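Local coordinates for protein 7,8-dihydro-6-hydroxymethylpterin pyrophosphokinase-dihydropteroate synthase (Plasmodium falciparum, PDB 6JWY) that probably makes the pterin diphosphate from hydroxymethyldihydropterin and ATP, then joins it to 4-aminobenzoate to give dihydropteroate in folate biosynthesis, at residues H536-L541 and L578-K583. The protein carries 1 engineered substitution. Residues are numbered along the deposited sequence; the frame is centred on the assembly and turned at random.
Sequences HTMDKL and LGFAKK. With CKL (4-[(2-azanyl-4-oxidanylidene-7,8-dihydro-3~{H}-pteridin-6-yl)methylamino]-~{N}-(5,6-dimethoxypyrimidin-4-yl)benzenesulfonamide), chain C.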
loop_
_atom_site.group_PDB
_atom_site.type_symbol
_atom_site.label_atom_id
_atom_site.label_comp_id
_atom_site.label_asym_id
_atom_site.label_seq_id
_atom_site.Cartn_x
_atom_site.Cartn_y
_atom_site.Cartn_z
ATOM N N HIS A 536 -25.185 6.111 -25.315
ATOM C CA HIS A 536 -25.071 5.792 -26.729
ATOM C C HIS A 536 -23.882 6.514 -27.359
ATOM O O HIS A 536 -23.279 5.995 -28.296
ATOM C CB HIS A 536 -26.383 6.099 -27.467
ATOM C CG HIS A 536 -27.578 5.461 -26.840
ATOM N ND1 HIS A 536 -27.693 4.087 -26.692
ATOM C CD2 HIS A 536 -28.705 5.994 -26.318
ATOM C CE1 HIS A 536 -28.834 3.805 -26.097
ATOM N NE2 HIS A 536 -29.476 4.958 -25.860
ATOM N N THR A 537 -23.551 7.700 -26.833
ATOM C CA THR A 537 -22.579 8.590 -27.448
ATOM C C THR A 537 -21.180 8.373 -26.869
ATOM O O THR A 537 -20.181 8.499 -27.580
ATOM C CB THR A 537 -22.975 10.063 -27.258
ATOM O OG1 THR A 537 -24.374 10.158 -26.984
ATOM C CG2 THR A 537 -22.614 10.930 -28.445
ATOM N N MET A 538 -21.116 8.027 -25.576
ATOM C CA MET A 538 -19.938 8.292 -24.763
ATOM C C MET A 538 -18.781 7.345 -25.074
ATOM O O MET A 538 -17.697 7.531 -24.540
ATOM C CB MET A 538 -20.258 8.214 -23.267
ATOM C CG MET A 538 -20.199 6.802 -22.716
ATOM S SD MET A 538 -21.048 6.650 -21.137
ATOM C CE MET A 538 -21.166 4.863 -21.055
ATOM N N ASP A 539 -18.986 6.341 -25.931
ATOM C CA ASP A 539 -17.896 5.424 -26.228
ATOM C C ASP A 539 -16.988 6.011 -27.306
ATOM O O ASP A 539 -15.937 5.438 -27.600
ATOM C CB ASP A 539 -18.400 4.006 -26.511
ATOM C CG ASP A 539 -19.247 3.449 -25.376
ATOM O OD1 ASP A 539 -20.496 3.522 -25.485
ATOM O OD2 ASP A 539 -18.655 2.951 -24.385
ATOM N N LYS A 540 -17.390 7.163 -27.867
ATOM C CA LYS A 540 -16.615 7.827 -28.905
ATOM C C LYS A 540 -16.210 9.234 -28.452
ATOM O O LYS A 540 -15.770 10.051 -29.266
ATOM C CB LYS A 540 -17.377 7.811 -30.237
ATOM C CG LYS A 540 -17.767 6.433 -30.765
ATOM C CD LYS A 540 -18.716 6.461 -31.952
ATOM C CE LYS A 540 -19.687 5.297 -31.978
ATOM N NZ LYS A 540 -20.868 5.530 -31.109
ATOM N N LEU A 541 -16.356 9.506 -27.148
ATOM C CA LEU A 541 -16.005 10.801 -26.583
ATOM C C LEU A 541 -14.784 10.617 -25.682
ATOM O O LEU A 541 -14.704 11.149 -24.570
ATOM C CB LEU A 541 -17.215 11.372 -25.831
ATOM C CG LEU A 541 -18.502 11.567 -26.639
ATOM C CD1 LEU A 541 -19.494 12.413 -25.859
ATOM C CD2 LEU A 541 -18.228 12.238 -27.970
ATOM N N LEU A 578 -15.558 5.598 -13.547
ATOM C CA LEU A 578 -14.889 4.562 -14.315
ATOM C C LEU A 578 -15.849 4.017 -15.376
ATOM O O LEU A 578 -17.035 3.822 -15.104
ATOM C CB LEU A 578 -14.476 3.456 -13.339
ATOM C CG LEU A 578 -13.374 3.815 -12.345
ATOM C CD1 LEU A 578 -13.092 2.621 -11.460
ATOM C CD2 LEU A 578 -12.104 4.262 -13.060
ATOM N N GLY A 579 -15.334 3.748 -16.576
ATOM C CA GLY A 579 -16.150 3.171 -17.633
ATOM C C GLY A 579 -17.113 4.136 -18.336
ATOM O O GLY A 579 -17.903 3.702 -19.168
ATOM N N PHE A 580 -17.092 5.434 -18.014
ATOM C CA PHE A 580 -17.969 6.366 -18.715
ATOM C C PHE A 580 -17.153 7.361 -19.546
ATOM O O PHE A 580 -16.559 8.297 -19.007
ATOM C CB PHE A 580 -18.717 7.252 -17.729
ATOM C CG PHE A 580 -19.854 6.650 -16.949
ATOM C CD1 PHE A 580 -21.163 6.795 -17.399
ATOM C CD2 PHE A 580 -19.618 6.016 -15.728
ATOM C CE1 PHE A 580 -22.220 6.325 -16.644
ATOM C CE2 PHE A 580 -20.678 5.523 -14.979
ATOM C CZ PHE A 580 -21.977 5.688 -15.437
ATOM N N ALA A 581 -17.175 7.194 -20.875
ATOM C CA ALA A 581 -16.372 8.029 -21.754
ATOM C C ALA A 581 -14.902 7.814 -21.418
ATOM O O ALA A 581 -14.110 8.768 -21.376
ATOM C CB ALA A 581 -16.766 9.482 -21.630
ATOM N N LYS A 582 -14.580 6.535 -21.163
ATOM C CA LYS A 582 -13.227 6.099 -20.864
ATOM C C LYS A 582 -13.026 4.742 -21.537
ATOM O O LYS A 582 -13.790 3.811 -21.299
ATOM C CB LYS A 582 -13.096 5.950 -19.340
ATOM C CG LYS A 582 -12.430 7.086 -18.577
ATOM C CD LYS A 582 -13.293 8.287 -18.203
ATOM C CE LYS A 582 -14.173 8.063 -16.994
ATOM N NZ LYS A 582 -14.932 9.282 -16.631
ATOM N N LYS A 583 -11.996 4.610 -22.373
ATOM C CA LYS A 583 -11.551 3.275 -22.762
ATOM C C LYS A 583 -11.075 2.512 -21.512
ATOM O O LYS A 583 -10.648 3.113 -20.524
ATOM C CB LYS A 583 -10.396 3.382 -23.767
ATOM C CG LYS A 583 -10.704 4.043 -25.108
ATOM C CD LYS A 583 -11.954 3.515 -25.771
ATOM C CE LYS A 583 -11.916 3.601 -27.287
ATOM N NZ LYS A 583 -13.255 3.387 -27.893
HETATM C C2 CKL C . -21.562 6.555 -9.465
HETATM C C4 CKL C . -20.396 5.025 -10.840
HETATM C C5 CKL C . -21.649 4.451 -11.347
HETATM C C6 CKL C . -22.859 5.083 -10.791
HETATM O O24 CKL C . -18.254 -0.174 -18.934
HETATM S S21 CKL C . -19.413 -0.918 -18.487
HETATM O O23 CKL C . -18.909 -2.111 -17.888
HETATM N N22 CKL C . -20.465 -1.425 -19.617
HETATM C C25 CKL C . -20.475 -1.056 -20.923
HETATM C C30 CKL C . -21.411 -1.634 -21.772
HETATM O O31 CKL C . -22.313 -2.558 -21.301
HETATM C C32 CKL C . -23.636 -2.161 -20.927
HETATM C C29 CKL C . -21.407 -1.275 -23.109
HETATM O O33 CKL C . -22.317 -1.836 -23.978
HETATM C C34 CKL C . -21.953 -2.229 -25.312
HETATM N N28 CKL C . -20.502 -0.360 -23.544
HETATM C C27 CKL C . -19.605 0.192 -22.706
HETATM N N26 CKL C . -19.582 -0.151 -21.410
HETATM C C18 CKL C . -20.331 -0.001 -17.535
HETATM C C17 CKL C . -21.248 -0.631 -16.692
HETATM C C16 CKL C . -22.057 0.145 -15.871
HETATM C C19 CKL C . -20.250 1.401 -17.575
HETATM C C20 CKL C . -21.066 2.173 -16.746
HETATM C C15 CKL C . -21.959 1.539 -15.873
HETATM N N14 CKL C . -22.753 2.295 -15.037
HETATM C C13 CKL C . -23.293 1.919 -13.722
HETATM C C8 CKL C . -22.983 3.011 -12.706
HETATM C C9 CKL C . -24.223 3.615 -12.163
HETATM N N10 CKL C . -24.048 4.656 -11.201
HETATM N N1 CKL C . -22.778 6.092 -9.863
HETATM N N7 CKL C . -21.731 3.432 -12.274
HETATM O O12 CKL C . -19.301 4.563 -11.234
HETATM N N3 CKL C . -20.423 6.041 -9.952
HETATM N N11 CKL C . -21.485 7.580 -8.597
#
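M538 and A581 bring the two loops together, with their CA atoms 4.7 Å apart. Residues 536-539 curl in a helix-like turn, closed by K540 N to T537 O (3.1 Å). In the 578-583 loop G579 and A581 both have positive phi. The backbone link is a CA-H...O contact: A581 CA lies 3.1 Å from M538 O, with 156° at the hydrogen. The A581 methyl sits beside M538 CB and also approaches L541 O.

M538 carries most of the side-chain packing. Its chi1 of 85° sets CG between the backbone N and C, and the straight chain then passes A581 N to reach F580. SD comes to 3.7 Å from F580 CD1, an oblique Met-aromatic contact, while CE ends 3.9 Å from G579 O. C20 of the bound CKL stands over one face of the F580 ring, offset toward the rim, and CKL N7 lies at the edge in plane. D539 OD2 approaches CKL C27 of the pyrimidine (3.4 Å), tentatively, as this side chain is poorly ordered. A kink at chi2 (-48°) helps turn K583 so that NZ makes a weak 3.4 Å hydrogen bond to D539 O.

Both are beta-alpha loops of the TIM barrel, meeting beside the ligand in the pterin-binding site; D575 and K609 also bind CKL. The first joins strand 525-529 to helix 547-564. The second links strand 572-575 to helix 584-592, with K583 at that helix's N-cap position.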